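Local coordinates for MdbA protein (Corynebacterium matruchotii ATCC 14266, PDB 6BO0) that probably catalyses the formation of disulfide bonds in exported proteins, as a thioredoxin-fold thiol-disulfide oxidoreductase of the DsbA family, at residues R77-L82 with D164-L169. Numbering follows the deposited sequence.
Sequences RTMNFL and DNAKKL
The carboxamide of Asn165 joins helix 155-172 to strand 72-78 through both of its polar atoms. Asn165 ND2 donates to Thr78 O over 3.0 Å in a nearly straight bond (167° at the hydrogen), while Asn165 OD1 accepts from Arg77 NH1 at 3.1 Å, in the guanidinium plane and almost on the line of the amide C=O. Amide and guanidinium planes stand 75° apart, and a donor to OD1 with an acceptor for ND2 settles which end of the amide is oxygen. Lys168 CD lies 3.7 Å above the Arg77 guanidinium plane, over its centre, and Lys168 NZ forms a salt bridge with Asp172 OD2. Further along, in one of its two conformers, Met79 lays SD against Ala166 CA (3.8 Å) and, bent at chi3 (-57°), brings CE to 3.9 Å from Leu169 CD2. Phe81 CE1, also in one of two conformers, meets Ala166 CB obliquely at 3.7 Å. In the second shell, Asp42 forms a salt bridge with Arg77 NE, and Ser26 OG adds a hydrogen bond to Asn165 OD1. The contact thus packs the helix against strand 72-78 and the chain that follows it, where Tyr44 of the parallel neighbouring strand 39-45 touches Arg77, Met79, Lys168 and Leu169.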
loop_
_atom_site.group_PDB
_atom_site.type_symbol
_atom_site.label_atom_id
_atom_site.label_comp_id
_atom_site.label_asym_id
_atom_site.label_seq_id
_atom_site.Cartn_x
_atom_site.Cartn_y
_atom_site.Cartn_z
ATOM N N ARG A 77 -3.599 -4.031 3.461
ATOM C CA ARG A 77 -3.610 -5.469 3.231
ATOM C C ARG A 77 -3.589 -5.736 1.728
ATOM O O ARG A 77 -4.604 -5.836 1.066
ATOM C CB ARG A 77 -4.823 -6.085 3.930
ATOM C CG ARG A 77 -4.705 -6.015 5.439
ATOM C CD ARG A 77 -5.774 -6.811 6.151
ATOM N NE ARG A 77 -5.635 -6.778 7.611
ATOM C CZ ARG A 77 -4.768 -7.480 8.305
ATOM N NH1 ARG A 77 -3.938 -8.319 7.691
ATOM N NH2 ARG A 77 -4.727 -7.366 9.621
ATOM N N THR A 78 -2.369 -5.827 1.210
ATOM C CA THR A 78 -2.161 -5.968 -0.212
ATOM C C THR A 78 -2.471 -7.377 -0.674
ATOM O O THR A 78 -2.161 -8.339 0.016
ATOM C CB THR A 78 -0.726 -5.588 -0.583
ATOM O OG1 THR A 78 -0.376 -4.378 0.082
ATOM C CG2 THR A 78 -0.548 -5.416 -2.106
ATOM N N MET A 79 -3.085 -7.446 -1.863
ATOM C CA MET A 79 -3.458 -8.686 -2.530
ATOM C C MET A 79 -2.897 -8.685 -3.950
ATOM O O MET A 79 -2.377 -7.676 -4.432
ATOM C CB MET A 79 -4.985 -8.874 -2.514
ATOM C CG MET A 79 -5.522 -9.029 -1.072
ATOM S SD MET A 79 -7.217 -9.541 -0.937
ATOM C CE MET A 79 -7.835 -8.227 -1.854
ATOM N N ASN A 80 -2.988 -9.842 -4.605
ATOM C CA ASN A 80 -2.412 -9.978 -5.941
ATOM C C ASN A 80 -3.254 -10.771 -6.909
ATOM O O ASN A 80 -2.743 -11.274 -7.909
ATOM C CB ASN A 80 -1.009 -10.592 -5.846
ATOM C CG ASN A 80 -1.055 -12.020 -5.355
ATOM O OD1 ASN A 80 -2.144 -12.554 -5.162
ATOM N ND2 ASN A 80 0.098 -12.642 -5.142
ATOM N N PHE A 81 -4.559 -10.814 -6.683
ATOM C CA PHE A 81 -5.445 -11.590 -7.565
ATOM C C PHE A 81 -5.473 -11.125 -9.018
ATOM O O PHE A 81 -5.725 -11.927 -9.918
ATOM C CB PHE A 81 -6.888 -11.606 -7.024
ATOM C CG PHE A 81 -7.159 -12.681 -5.989
ATOM C CD1 PHE A 81 -6.156 -13.168 -5.153
ATOM C CD2 PHE A 81 -8.449 -13.194 -5.842
ATOM C CE1 PHE A 81 -6.429 -14.169 -4.222
ATOM C CE2 PHE A 81 -8.722 -14.181 -4.914
ATOM C CZ PHE A 81 -7.716 -14.670 -4.102
ATOM N N LEU A 82 -5.192 -9.843 -9.258
ATOM C CA LEU A 82 -5.230 -9.381 -10.653
ATOM C C LEU A 82 -4.114 -9.985 -11.488
ATOM O O LEU A 82 -4.171 -9.907 -12.722
ATOM C CB LEU A 82 -5.234 -7.861 -10.725
ATOM C CG LEU A 82 -6.652 -7.268 -10.711
ATOM C CD1 LEU A 82 -7.385 -7.515 -9.394
ATOM C CD2 LEU A 82 -6.627 -5.801 -11.072
ATOM N N ASP A 164 -2.309 -14.563 2.470
ATOM C CA ASP A 164 -2.847 -14.426 3.810
ATOM C C ASP A 164 -3.931 -13.353 3.881
ATOM O O ASP A 164 -4.943 -13.526 4.568
ATOM C CB ASP A 164 -1.733 -14.140 4.822
ATOM C CG ASP A 164 -0.860 -15.353 5.097
ATOM O OD1 ASP A 164 -1.234 -16.459 4.677
ATOM O OD2 ASP A 164 0.171 -15.176 5.764
ATOM N N ASN A 165 -3.734 -12.237 3.180
ATOM C CA ASN A 165 -4.777 -11.217 3.158
ATOM C C ASN A 165 -6.026 -11.691 2.438
ATOM O O ASN A 165 -7.125 -11.424 2.907
ATOM C CB ASN A 165 -4.236 -9.938 2.565
ATOM C CG ASN A 165 -3.302 -9.229 3.515
ATOM O OD1 ASN A 165 -3.529 -9.244 4.732
ATOM N ND2 ASN A 165 -2.254 -8.616 2.990
ATOM N N ALA A 166 -5.873 -12.426 1.343
ATOM C CA ALA A 166 -7.036 -13.003 0.677
ATOM C C ALA A 166 -7.800 -13.938 1.619
ATOM O O ALA A 166 -9.026 -13.927 1.654
ATOM C CB ALA A 166 -6.614 -13.736 -0.563
ATOM N N LYS A 167 -7.077 -14.772 2.371
ATOM C CA LYS A 167 -7.705 -15.711 3.310
ATOM C C LYS A 167 -8.457 -14.952 4.404
ATOM O O LYS A 167 -9.573 -15.322 4.774
ATOM C CB LYS A 167 -6.648 -16.614 3.927
ATOM C CG LYS A 167 -6.107 -17.650 2.951
ATOM C CD LYS A 167 -4.920 -18.427 3.501
ATOM C CE LYS A 167 -4.282 -19.245 2.384
ATOM N NZ LYS A 167 -3.083 -20.016 2.808
ATOM N N LYS A 168 -7.848 -13.894 4.936
ATOM C CA LYS A 168 -8.496 -13.086 5.958
ATOM C C LYS A 168 -9.747 -12.409 5.415
ATOM O O LYS A 168 -10.777 -12.357 6.085
ATOM C CB LYS A 168 -7.525 -12.052 6.538
ATOM C CG LYS A 168 -8.110 -11.271 7.701
ATOM C CD LYS A 168 -7.105 -10.331 8.349
ATOM C CE LYS A 168 -7.728 -9.410 9.383
ATOM N NZ LYS A 168 -8.497 -10.136 10.419
ATOM N N LEU A 169 -9.672 -11.865 4.206
ATOM C CA LEU A 169 -10.815 -11.204 3.620
ATOM C C LEU A 169 -11.972 -12.174 3.449
ATOM O O LEU A 169 -13.120 -11.839 3.738
ATOM C CB LEU A 169 -10.413 -10.580 2.274
ATOM C CG LEU A 169 -11.535 -9.904 1.495
ATOM C CD1 LEU A 169 -12.238 -8.839 2.330
ATOM C CD2 LEU A 169 -11.015 -9.314 0.200
#